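PDB 3HAZ: proline dehydrogenase from Bradyrhizobium japonicum USDA 110, which probably oxidises proline to glutamate in two steps, pairing an FAD-dependent proline dehydrogenase with an NAD-dependent glutamate semialdehyde dehydrogenase in one chain. Local coordinates for residues 24-29 with 372-377; 318-323 with 377-382; 394-397 with 401-404. All coordinates share one frame; numbering follows the deposited sequence.

Interaction 1. Residues 24-29 with 372-377; sequences RLLPAS and TDLNYV. With FAD (flavin-adenine dinucleotide), chain C.
The side-chain oxygen OD1 of Asn-375 takes a hydrogen bond of 2.5 Å from a water and has methyl CD1 of Leu-25 at 3.6 Å. That water also lies in the plane of the Arg-24 guanidinium, at its edge, but the bond it accepts from NH2 is weak and the arginine is poorly ordered, so the bridge is a loose one. The other end of the amide is settled elsewhere, ND2 bonding to the carbonyl O of Ala-315. With CG anti to the backbone N (chi1 -156°), the amide leans toward helix 18-28, and the bond of ND2 to Ala-315, with the water at OD1, probably sets which way it is turned.

Beside this single water the contact is apolar. Leu-374 forks between two partners on the N-terminal segment: its CD1 meets CD2 of Leu-26 at 3.7 Å, while its CD2 lies 4.0 Å from CB of Ser-29. Ser-29 holds its place through its own hydroxyl, OG donating to the O of Leu-26 at 2.8 Å, tilted 26° from the carbonyl plane. With OG wedged between its backbone N and carbonyl carbon (chi1 76°), this bond reinforces a turn whose backbone bonds are weak. Ala-488 of helix 487-491 touches both Leu-26 and Ser-29, adding a third wall.

Thr-372 turns from the N-terminal helix to the cofactor, its OG1 donating to N3A of the FAD adenine at 2.7 Å. Nearby, Asp-373 forms salt bridges with Lys-344 and Lys-369, both FAD-binding residues. Helix 369-384, one of those outside the proline dehydrogenase barrel, thus presents Leu-374 and the amide of Asn-375 to helix 18-28, and the hydroxyl of Thr-372 to FAD. With no direct hydrogen bond joining the two segments, their fit is likely to rest mainly on leucine packing, the water link adding little.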
loop_
_atom_site.group_PDB
_atom_site.type_symbol
_atom_site.label_atom_id
_atom_site.label_comp_id
_atom_site.label_asym_id
_atom_site.label_seq_id
_atom_site.Cartn_x
_atom_site.Cartn_y
_atom_site.Cartn_z
ATOM N N ARG A 24 -31.812 -18.240 -14.609
ATOM C CA ARG A 24 -33.179 -18.400 -15.094
ATOM C C ARG A 24 -33.994 -17.126 -14.864
ATOM O O ARG A 24 -34.681 -16.648 -15.768
ATOM C CB ARG A 24 -33.872 -19.580 -14.402
ATOM C CG ARG A 24 -33.148 -20.916 -14.514
ATOM C CD ARG A 24 -33.936 -22.037 -13.830
ATOM N NE ARG A 24 -34.269 -21.723 -12.438
ATOM C CZ ARG A 24 -35.475 -21.342 -12.020
ATOM N NH1 ARG A 24 -36.476 -21.229 -12.885
ATOM N NH2 ARG A 24 -35.684 -21.074 -10.736
ATOM N N LEU A 25 -33.904 -16.577 -13.653
ATOM C CA LEU A 25 -34.740 -15.445 -13.250
ATOM C C LEU A 25 -34.414 -14.133 -13.961
ATOM O O LEU A 25 -35.309 -13.326 -14.204
ATOM C CB LEU A 25 -34.667 -15.222 -11.733
ATOM C CG LEU A 25 -35.011 -16.393 -10.814
ATOM C CD1 LEU A 25 -34.872 -15.955 -9.363
ATOM C CD2 LEU A 25 -36.411 -16.949 -11.091
ATOM N N LEU A 26 -33.141 -13.911 -14.278
ATOM C CA LEU A 26 -32.733 -12.642 -14.879
ATOM C C LEU A 26 -33.337 -12.402 -16.268
ATOM O O LEU A 26 -33.910 -11.344 -16.521
ATOM C CB LEU A 26 -31.206 -12.502 -14.912
ATOM C CG LEU A 26 -30.520 -12.162 -13.586
ATOM C CD1 LEU A 26 -29.005 -12.238 -13.724
ATOM C CD2 LEU A 26 -30.930 -10.791 -13.088
ATOM N N PRO A 27 -33.209 -13.378 -17.178
ATOM C CA PRO A 27 -33.809 -13.151 -18.498
ATOM C C PRO A 27 -35.329 -13.061 -18.420
ATOM O O PRO A 27 -35.926 -12.201 -19.065
ATOM C CB PRO A 27 -33.388 -14.390 -19.298
ATOM C CG PRO A 27 -32.188 -14.924 -18.578
ATOM C CD PRO A 27 -32.411 -14.615 -17.130
ATOM N N ALA A 28 -35.944 -13.931 -17.627
ATOM C CA ALA A 28 -37.401 -13.983 -17.533
ATOM C C ALA A 28 -38.010 -12.717 -16.926
ATOM O O ALA A 28 -39.204 -12.462 -17.086
ATOM C CB ALA A 28 -37.841 -15.215 -16.747
ATOM N N SER A 29 -37.190 -11.928 -16.236
ATOM C CA SER A 29 -37.682 -10.729 -15.560
ATOM C C SER A 29 -37.917 -9.585 -16.536
ATOM O O SER A 29 -38.541 -8.586 -16.186
ATOM C CB SER A 29 -36.702 -10.269 -14.476
ATOM O OG SER A 29 -35.572 -9.630 -15.054
ATOM N N THR A 372 -34.069 -11.867 -3.640
ATOM C CA THR A 372 -35.364 -12.121 -3.019
ATOM C C THR A 372 -36.444 -11.369 -3.783
ATOM O O THR A 372 -37.522 -11.905 -4.049
ATOM C CB THR A 372 -35.386 -11.714 -1.534
ATOM O OG1 THR A 372 -34.647 -12.678 -0.773
ATOM C CG2 THR A 372 -36.822 -11.656 -1.010
ATOM N N ASP A 373 -36.142 -10.125 -4.138
ATOM C CA ASP A 373 -37.082 -9.291 -4.877
ATOM C C ASP A 373 -37.387 -9.885 -6.250
ATOM O O ASP A 373 -38.536 -9.894 -6.679
ATOM C CB ASP A 373 -36.556 -7.857 -5.010
ATOM C CG ASP A 373 -36.795 -7.030 -3.761
ATOM O OD1 ASP A 373 -37.586 -7.464 -2.889
ATOM O OD2 ASP A 373 -36.195 -5.941 -3.648
ATOM N N LEU A 374 -36.355 -10.383 -6.929
ATOM C CA LEU A 374 -36.532 -11.076 -8.199
ATOM C C LEU A 374 -37.390 -12.326 -8.054
ATOM O O LEU A 374 -38.298 -12.561 -8.848
ATOM C CB LEU A 374 -35.178 -11.492 -8.785
ATOM C CG LEU A 374 -34.411 -10.502 -9.659
ATOM C CD1 LEU A 374 -33.184 -11.189 -10.214
ATOM C CD2 LEU A 374 -35.288 -9.981 -10.786
ATOM N N ASN A 375 -37.075 -13.149 -7.061
ATOM C CA ASN A 375 -37.816 -14.388 -6.884
ATOM C C ASN A 375 -39.270 -14.129 -6.492
ATOM O O ASN A 375 -40.170 -14.893 -6.860
ATOM C CB ASN A 375 -37.137 -15.312 -5.866
ATOM C CG ASN A 375 -37.514 -16.772 -6.070
ATOM O OD1 ASN A 375 -37.426 -17.287 -7.179
ATOM N ND2 ASN A 375 -37.942 -17.439 -5.004
ATOM N N TYR A 376 -39.504 -13.046 -5.755
ATOM C CA TYR A 376 -40.868 -12.699 -5.357
ATOM C C TYR A 376 -41.728 -12.384 -6.582
ATOM O O TYR A 376 -42.849 -12.882 -6.713
ATOM C CB TYR A 376 -40.879 -11.522 -4.380
ATOM C CG TYR A 376 -42.248 -11.215 -3.802
ATOM C CD1 TYR A 376 -42.590 -11.621 -2.510
ATOM C CD2 TYR A 376 -43.202 -10.520 -4.551
ATOM C CE1 TYR A 376 -43.851 -11.337 -1.976
ATOM C CE2 TYR A 376 -44.457 -10.240 -4.033
ATOM C CZ TYR A 376 -44.777 -10.643 -2.746
ATOM O OH TYR A 376 -46.028 -10.354 -2.238
ATOM N N VAL A 377 -41.207 -11.561 -7.484
ATOM C CA VAL A 377 -41.959 -11.214 -8.687
ATOM C C VAL A 377 -42.158 -12.450 -9.567
ATOM O O VAL A 377 -43.241 -12.670 -10.104
ATOM C CB VAL A 377 -41.304 -10.058 -9.462
ATOM C CG1 VAL A 377 -41.875 -9.953 -10.877
ATOM C CG2 VAL A 377 -41.495 -8.753 -8.691
HETATM P PA FAD C . -38.812 -5.190 1.512
HETATM O O1A FAD C . -37.993 -3.971 2.228
HETATM O O2A FAD C . -38.986 -4.984 0.075
HETATM O O5B FAD C . -37.980 -6.571 1.729
HETATM C C5B FAD C . -37.593 -6.905 3.031
HETATM C C4B FAD C . -37.100 -8.358 3.066
HETATM O O4B FAD C . -36.232 -8.890 1.925
HETATM C C3B FAD C . -36.977 -9.194 4.190
HETATM O O3B FAD C . -38.035 -9.228 5.132
HETATM C C2B FAD C . -36.375 -10.462 3.639
HETATM O O2B FAD C . -37.250 -11.556 3.441
HETATM C C1B FAD C . -35.597 -10.039 2.444
HETATM N N9A FAD C . -34.194 -9.711 2.624
HETATM C C8A FAD C . -33.638 -8.675 3.367
HETATM N N7A FAD C . -32.280 -8.728 3.202
HETATM C C5A FAD C . -31.997 -9.812 2.339
HETATM C C6A FAD C . -30.709 -10.366 1.795
HETATM N N6A FAD C . -29.431 -9.763 2.154
HETATM N N1A FAD C . -30.722 -11.402 0.984
HETATM C C2A FAD C . -31.942 -11.998 0.611
HETATM N N3A FAD C . -33.180 -11.466 1.135
HETATM C C4A FAD C . -33.164 -10.386 1.980
HETATM N N1 FAD C . -42.911 -13.826 6.564
HETATM C C2 FAD C . -42.696 -15.144 6.888
HETATM O O2 FAD C . -41.413 -15.644 6.890
HETATM N N3 FAD C . -43.804 -15.976 7.265
HETATM C C4 FAD C . -45.070 -15.463 7.301
HETATM O O4 FAD C . -46.158 -16.292 7.604
HETATM C C4X FAD C . -45.298 -14.086 6.958
HETATM N N5 FAD C . -46.679 -13.512 6.983
HETATM C C5X FAD C . -46.882 -12.151 6.648
HETATM C C6 FAD C . -48.240 -11.588 6.682
HETATM C C7 FAD C . -48.440 -10.230 6.342
HETATM C C7M FAD C . -49.845 -9.653 6.403
HETATM C C8 FAD C . -47.293 -9.379 5.948
HETATM C C8M FAD C . -47.480 -7.898 5.578
HETATM C C9 FAD C . -45.997 -9.922 5.916
HETATM C C9A FAD C . -45.777 -11.334 6.278
HETATM N N10 FAD C . -44.429 -11.906 6.249
HETATM C C10 FAD C . -44.231 -13.296 6.594
HETATM C "C1'" FAD C . -43.255 -11.153 5.703
HETATM C "C2'" FAD C . -42.413 -10.356 6.732
HETATM O "O2'" FAD C . -43.137 -10.210 7.948
HETATM C "C3'" FAD C . -42.005 -9.011 6.110
HETATM O "O3'" FAD C . -43.104 -8.107 6.141
HETATM C "C4'" FAD C . -41.501 -9.148 4.628
HETATM O "O4'" FAD C . -40.583 -10.151 4.360
HETATM C "C5'" FAD C . -41.057 -7.784 4.037
HETATM O "O5'" FAD C . -41.129 -7.747 2.620
HETATM P P FAD C . -41.447 -6.284 1.906
HETATM O O1P FAD C . -41.620 -6.497 0.260
HETATM O O2P FAD C . -42.642 -5.688 2.515
HETATM O O3P FAD C . -40.219 -5.290 2.317
HETATM O O HOH W 1 -37.585 -19.514 -8.346
#

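Interaction 2. Residues 318-323 with 377-382; sequences KRASAV and VACASK
No side-chain ring, amide or guanidinium takes part where Ala-320 and Ser-321 meet Cys-379 and Lys-382; what touches is a methyl, a thiol, a hydroxyl and a lysine chain. Both segments belong to outer helices of the TIM-barrel proline dehydrogenase domain, helix 320-333 packing beside helix 369-384. Small residues let the backbones approach closely, the CA atoms of Ser-321 and Cys-379 being 6.1 Å apart. Lys-382 starts with CG anti to its backbone N and runs extended across the groove, until a bend at chi4 (65°) turns NZ toward Asp-325, its salt-bridge partner one turn further along helix 320-333. On the way CE passes 3.2 Å from Ser-321 OG and 3.4 Å from Ser-321 O, contacts that the polarising ammonium probably makes favourable, although NZ itself makes no hydrogen bond to either. A methionine in its place would probably leave Asp-325 without its cationic mate. Further into the interface Cys-379, whose SG lies beside its own backbone N, points at the start of helix 320-333: the sulfur sits 3.9 Å from CB of Ala-320 and 4.2 Å from the backbone N of Ser-321.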
loop_
_atom_site.group_PDB
_atom_site.type_symbol
_atom_site.label_atom_id
_atom_site.label_comp_id
_atom_site.label_asym_id
_atom_site.label_seq_id
_atom_site.Cartn_x
_atom_site.Cartn_y
_atom_site.Cartn_z
ATOM N N LYS A 318 -35.055 -20.442 -1.772
ATOM C CA LYS A 318 -34.827 -20.999 -3.095
ATOM C C LYS A 318 -35.886 -22.047 -3.446
ATOM O O LYS A 318 -36.194 -22.253 -4.619
ATOM C CB LYS A 318 -33.413 -21.582 -3.181
ATOM C CG LYS A 318 -32.327 -20.595 -2.726
ATOM C CD LYS A 318 -30.951 -21.257 -2.669
ATOM C CE LYS A 318 -29.867 -20.251 -2.262
ATOM N NZ LYS A 318 -28.568 -20.922 -1.908
ATOM N N ARG A 319 -36.465 -22.681 -2.428
ATOM C CA ARG A 319 -37.493 -23.708 -2.644
ATOM C C ARG A 319 -38.882 -23.141 -2.943
ATOM O O ARG A 319 -39.819 -23.896 -3.192
ATOM C CB ARG A 319 -37.585 -24.647 -1.435
ATOM C CG ARG A 319 -36.388 -25.578 -1.255
ATOM C CD ARG A 319 -36.493 -26.362 0.049
ATOM N NE ARG A 319 -36.446 -25.480 1.211
ATOM C CZ ARG A 319 -36.625 -25.879 2.467
ATOM N NH1 ARG A 319 -36.864 -27.158 2.734
ATOM N NH2 ARG A 319 -36.567 -24.995 3.456
ATOM N N ALA A 320 -39.015 -21.820 -2.929
ATOM C CA ALA A 320 -40.336 -21.186 -3.025
ATOM C C ALA A 320 -41.160 -21.644 -4.236
ATOM O O ALA A 320 -42.339 -21.984 -4.102
ATOM C CB ALA A 320 -40.198 -19.671 -3.008
ATOM N N SER A 321 -40.546 -21.651 -5.416
ATOM C CA SER A 321 -41.270 -22.014 -6.629
ATOM C C SER A 321 -41.785 -23.457 -6.569
ATOM O O SER A 321 -42.875 -23.759 -7.065
ATOM C CB SER A 321 -40.396 -21.801 -7.871
ATOM O OG SER A 321 -41.163 -21.947 -9.058
ATOM N N ALA A 322 -41.000 -24.340 -5.958
ATOM C CA ALA A 322 -41.383 -25.743 -5.815
ATOM C C ALA A 322 -42.521 -25.915 -4.806
ATOM O O ALA A 322 -43.370 -26.793 -4.959
ATOM C CB ALA A 322 -40.174 -26.589 -5.416
ATOM N N VAL A 323 -42.534 -25.081 -3.771
ATOM C CA VAL A 323 -43.631 -25.102 -2.810
ATOM C C VAL A 323 -44.946 -24.749 -3.515
ATOM O O VAL A 323 -45.998 -25.345 -3.253
ATOM C CB VAL A 323 -43.386 -24.123 -1.647
ATOM C CG1 VAL A 323 -44.595 -24.075 -0.735
ATOM C CG2 VAL A 323 -42.127 -24.526 -0.863
ATOM N N VAL A 377 -41.207 -11.561 -7.484
ATOM C CA VAL A 377 -41.959 -11.214 -8.687
ATOM C C VAL A 377 -42.158 -12.450 -9.567
ATOM O O VAL A 377 -43.241 -12.670 -10.104
ATOM C CB VAL A 377 -41.304 -10.058 -9.462
ATOM C CG1 VAL A 377 -41.875 -9.953 -10.877
ATOM C CG2 VAL A 377 -41.495 -8.753 -8.691
ATOM N N ALA A 378 -41.116 -13.267 -9.689
ATOM C CA ALA A 378 -41.228 -14.517 -10.433
ATOM C C ALA A 378 -42.307 -15.434 -9.838
ATOM O O ALA A 378 -43.094 -16.031 -10.570
ATOM C CB ALA A 378 -39.883 -15.229 -10.492
ATOM N N CYS A 379 -42.345 -15.534 -8.512
ATOM C CA CYS A 379 -43.346 -16.358 -7.834
ATOM C C CYS A 379 -44.748 -15.764 -7.970
ATOM O O CYS A 379 -45.742 -16.492 -8.059
ATOM C CB CYS A 379 -42.991 -16.550 -6.353
ATOM S SG CYS A 379 -41.594 -17.680 -6.062
ATOM N N ALA A 380 -44.823 -14.439 -7.985
ATOM C CA ALA A 380 -46.101 -13.755 -8.123
ATOM C C ALA A 380 -46.683 -14.075 -9.496
ATOM O O ALA A 380 -47.870 -14.371 -9.631
ATOM C CB ALA A 380 -45.917 -12.253 -7.957
ATOM N N SER A 381 -45.829 -14.030 -10.512
ATOM C CA SER A 381 -46.251 -14.339 -11.870
ATOM C C SER A 381 -46.813 -15.758 -11.917
ATOM O O SER A 381 -47.860 -16.012 -12.509
ATOM C CB SER A 381 -45.063 -14.203 -12.822
ATOM O OG SER A 381 -45.421 -14.556 -14.145
ATOM N N LYS A 382 -46.105 -16.677 -11.273
ATOM C CA LYS A 382 -46.516 -18.071 -11.200
ATOM C C LYS A 382 -47.898 -18.202 -10.559
ATOM O O LYS A 382 -48.775 -18.878 -11.090
ATOM C CB LYS A 382 -45.488 -18.848 -10.384
ATOM C CG LYS A 382 -45.457 -20.345 -10.601
ATOM C CD LYS A 382 -44.222 -20.919 -9.908
ATOM C CE LYS A 382 -44.281 -22.431 -9.810
ATOM N NZ LYS A 382 -44.230 -23.069 -11.150
#

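Interaction 3. Residues 394-397 with 401-404; sequences FATH and TVAT. With FAD (flavin-adenine dinucleotide), chain C.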
loop_
_atom_site.group_PDB
_atom_site.type_symbol
_atom_site.label_atom_id
_atom_site.label_comp_id
_atom_site.label_asym_id
_atom_site.label_seq_id
_atom_site.Cartn_x
_atom_site.Cartn_y
_atom_site.Cartn_z
ATOM N N PHE A 394 -50.695 -11.040 -2.008
ATOM C CA PHE A 394 -49.324 -10.557 -2.026
ATOM C C PHE A 394 -49.108 -9.616 -0.857
ATOM O O PHE A 394 -49.524 -8.464 -0.891
ATOM C CB PHE A 394 -49.018 -9.883 -3.366
ATOM C CG PHE A 394 -49.289 -10.770 -4.552
ATOM C CD1 PHE A 394 -48.437 -11.823 -4.856
ATOM C CD2 PHE A 394 -50.410 -10.572 -5.345
ATOM C CE1 PHE A 394 -48.692 -12.656 -5.934
ATOM C CE2 PHE A 394 -50.668 -11.397 -6.426
ATOM C CZ PHE A 394 -49.806 -12.441 -6.723
ATOM N N ALA A 395 -48.487 -10.137 0.194
ATOM C CA ALA A 395 -48.188 -9.352 1.376
ATOM C C ALA A 395 -46.835 -8.678 1.198
ATOM O O ALA A 395 -45.808 -9.348 1.107
ATOM C CB ALA A 395 -48.186 -10.248 2.617
ATOM N N THR A 396 -46.842 -7.352 1.134
ATOM C CA THR A 396 -45.619 -6.582 0.963
ATOM C C THR A 396 -45.916 -5.117 1.218
ATOM O O THR A 396 -47.021 -4.646 0.946
ATOM C CB THR A 396 -45.046 -6.737 -0.466
ATOM O OG1 THR A 396 -43.951 -5.830 -0.646
ATOM C CG2 THR A 396 -46.117 -6.433 -1.506
ATOM N N HIS A 397 -44.934 -4.389 1.733
ATOM C CA HIS A 397 -45.083 -2.940 1.872
ATOM C C HIS A 397 -44.124 -2.202 0.935
ATOM O O HIS A 397 -43.847 -1.014 1.109
ATOM C CB HIS A 397 -44.869 -2.502 3.324
ATOM C CG HIS A 397 -45.648 -3.308 4.320
ATOM N ND1 HIS A 397 -45.043 -4.139 5.239
ATOM C CD2 HIS A 397 -46.980 -3.404 4.544
ATOM C CE1 HIS A 397 -45.970 -4.715 5.984
ATOM N NE2 HIS A 397 -47.154 -4.290 5.579
ATOM N N THR A 401 -42.529 -3.441 -5.603
ATOM C CA THR A 401 -43.064 -4.796 -5.662
ATOM C C THR A 401 -44.552 -4.747 -5.992
ATOM O O THR A 401 -45.028 -5.476 -6.866
ATOM C CB THR A 401 -42.851 -5.548 -4.339
ATOM O OG1 THR A 401 -41.470 -5.482 -3.971
ATOM C CG2 THR A 401 -43.266 -7.006 -4.472
ATOM N N VAL A 402 -45.280 -3.878 -5.293
ATOM C CA VAL A 402 -46.707 -3.728 -5.533
ATOM C C VAL A 402 -46.978 -3.325 -6.980
ATOM O O VAL A 402 -47.776 -3.967 -7.664
ATOM C CB VAL A 402 -47.364 -2.688 -4.595
ATOM C CG1 VAL A 402 -48.791 -2.403 -5.050
ATOM C CG2 VAL A 402 -47.358 -3.174 -3.143
ATOM N N ALA A 403 -46.315 -2.266 -7.443
ATOM C CA ALA A 403 -46.524 -1.759 -8.806
ATOM C C ALA A 403 -46.216 -2.819 -9.856
ATOM O O ALA A 403 -46.866 -2.882 -10.900
ATOM C CB ALA A 403 -45.668 -0.516 -9.057
ATOM N N THR A 404 -45.214 -3.646 -9.573
ATOM C CA THR A 404 -44.761 -4.648 -10.528
ATOM C C THR A 404 -45.732 -5.824 -10.590
ATOM O O THR A 404 -46.020 -6.343 -11.669
ATOM C CB THR A 404 -43.341 -5.136 -10.197
ATOM O OG1 THR A 404 -42.434 -4.027 -10.249
ATOM C CG2 THR A 404 -42.888 -6.209 -11.188
HETATM P PA FAD C . -38.812 -5.190 1.512
HETATM O O1A FAD C . -37.993 -3.971 2.228
HETATM O O2A FAD C . -38.986 -4.984 0.075
HETATM O O5B FAD C . -37.980 -6.571 1.729
HETATM C C5B FAD C . -37.593 -6.905 3.031
HETATM C C4B FAD C . -37.100 -8.358 3.066
HETATM O O4B FAD C . -36.232 -8.890 1.925
HETATM C C3B FAD C . -36.977 -9.194 4.190
HETATM O O3B FAD C . -38.035 -9.228 5.132
HETATM C C2B FAD C . -36.375 -10.462 3.639
HETATM O O2B FAD C . -37.250 -11.556 3.441
HETATM C C1B FAD C . -35.597 -10.039 2.444
HETATM N N9A FAD C . -34.194 -9.711 2.624
HETATM C C8A FAD C . -33.638 -8.675 3.367
HETATM N N7A FAD C . -32.280 -8.728 3.202
HETATM C C5A FAD C . -31.997 -9.812 2.339
HETATM C C6A FAD C . -30.709 -10.366 1.795
HETATM N N6A FAD C . -29.431 -9.763 2.154
HETATM N N1A FAD C . -30.722 -11.402 0.984
HETATM C C2A FAD C . -31.942 -11.998 0.611
HETATM N N3A FAD C . -33.180 -11.466 1.135
HETATM C C4A FAD C . -33.164 -10.386 1.980
HETATM N N1 FAD C . -42.911 -13.826 6.564
HETATM C C2 FAD C . -42.696 -15.144 6.888
HETATM O O2 FAD C . -41.413 -15.644 6.890
HETATM N N3 FAD C . -43.804 -15.976 7.265
HETATM C C4 FAD C . -45.070 -15.463 7.301
HETATM O O4 FAD C . -46.158 -16.292 7.604
HETATM C C4X FAD C . -45.298 -14.086 6.958
HETATM N N5 FAD C . -46.679 -13.512 6.983
HETATM C C5X FAD C . -46.882 -12.151 6.648
HETATM C C6 FAD C . -48.240 -11.588 6.682
HETATM C C7 FAD C . -48.440 -10.230 6.342
HETATM C C7M FAD C . -49.845 -9.653 6.403
HETATM C C8 FAD C . -47.293 -9.379 5.948
HETATM C C8M FAD C . -47.480 -7.898 5.578
HETATM C C9 FAD C . -45.997 -9.922 5.916
HETATM C C9A FAD C . -45.777 -11.334 6.278
HETATM N N10 FAD C . -44.429 -11.906 6.249
HETATM C C10 FAD C . -44.231 -13.296 6.594
HETATM C "C1'" FAD C . -43.255 -11.153 5.703
HETATM C "C2'" FAD C . -42.413 -10.356 6.732
HETATM O "O2'" FAD C . -43.137 -10.210 7.948
HETATM C "C3'" FAD C . -42.005 -9.011 6.110
HETATM O "O3'" FAD C . -43.104 -8.107 6.141
HETATM C "C4'" FAD C . -41.501 -9.148 4.628
HETATM O "O4'" FAD C . -40.583 -10.151 4.360
HETATM C "C5'" FAD C . -41.057 -7.784 4.037
HETATM O "O5'" FAD C . -41.129 -7.747 2.620
HETATM P P FAD C . -41.447 -6.284 1.906
HETATM O O1P FAD C . -41.620 -6.497 0.260
HETATM O O2P FAD C . -42.642 -5.688 2.515
HETATM O O3P FAD C . -40.219 -5.290 2.317
#
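Thr-396, packed against Thr-401 and Val-402 of the following helix, gives its hydroxyl to the FAD pyrophosphate: OG1 donates to O1P at 2.6 Å. The next residue grips the same phosphate by its backbone, His-397 N reaching O2P at 2.7 Å with an almost straight N-H...O angle of 177°. The isoalloxazine is met as well, Ala-395 CB lying 3.6 Å from C8 and His-397 CE1 3.5 Å from methyl C8M.

What positions the threonine forms the second shell. Its OG1 stands anti to the backbone N (chi1 172°), which sends the oxygen to the phosphate and the methyl to the helix, where CG2 meets CG2 of Val-402 at 3.9 Å. CB of Thr-401 comes equally near to OG1, without a bond to it. That oxygen is instead also hydrogen-bonded to the backbone N of Asn-398, so donor and acceptor roles are both used in a buried setting. Thr-401 directs its own hydroxyl to Lys-344, and His-397 NE2 is bonded to the backbone N of Leu-420.

Further out, Phe-417 and Tyr-428 close over Val-402. The whole is a cofactor-phosphate site at the C-terminal end of a parallel strand, within the beta-alpha-beta unit 390-395, 399-409, 416-420, a placement typical of TIM-barrel active sites.

Helix 369-384 ties the three contacts together. Interactions 1 and 2 share Val-377, have centres about 9 Å apart and use successive turns of that helix, the first against N-terminal helix 18-28 and the second against helix 320-333; along the chain their segments alternate. Interaction 3 follows in series, its centre about 14 Å from each of the others, on strand 390-395 and helix 399-409. Tyr-376 packs on Phe-394 and Thr-401, and Ala-380 on Phe-394, so the helix also backs the strand. Interactions 1 and 3 both bond FAD, at its adenine and its pyrophosphate; the cofactor thus spans neighbouring elements of one barrel, with the N-terminal helix lying against part of its outer side.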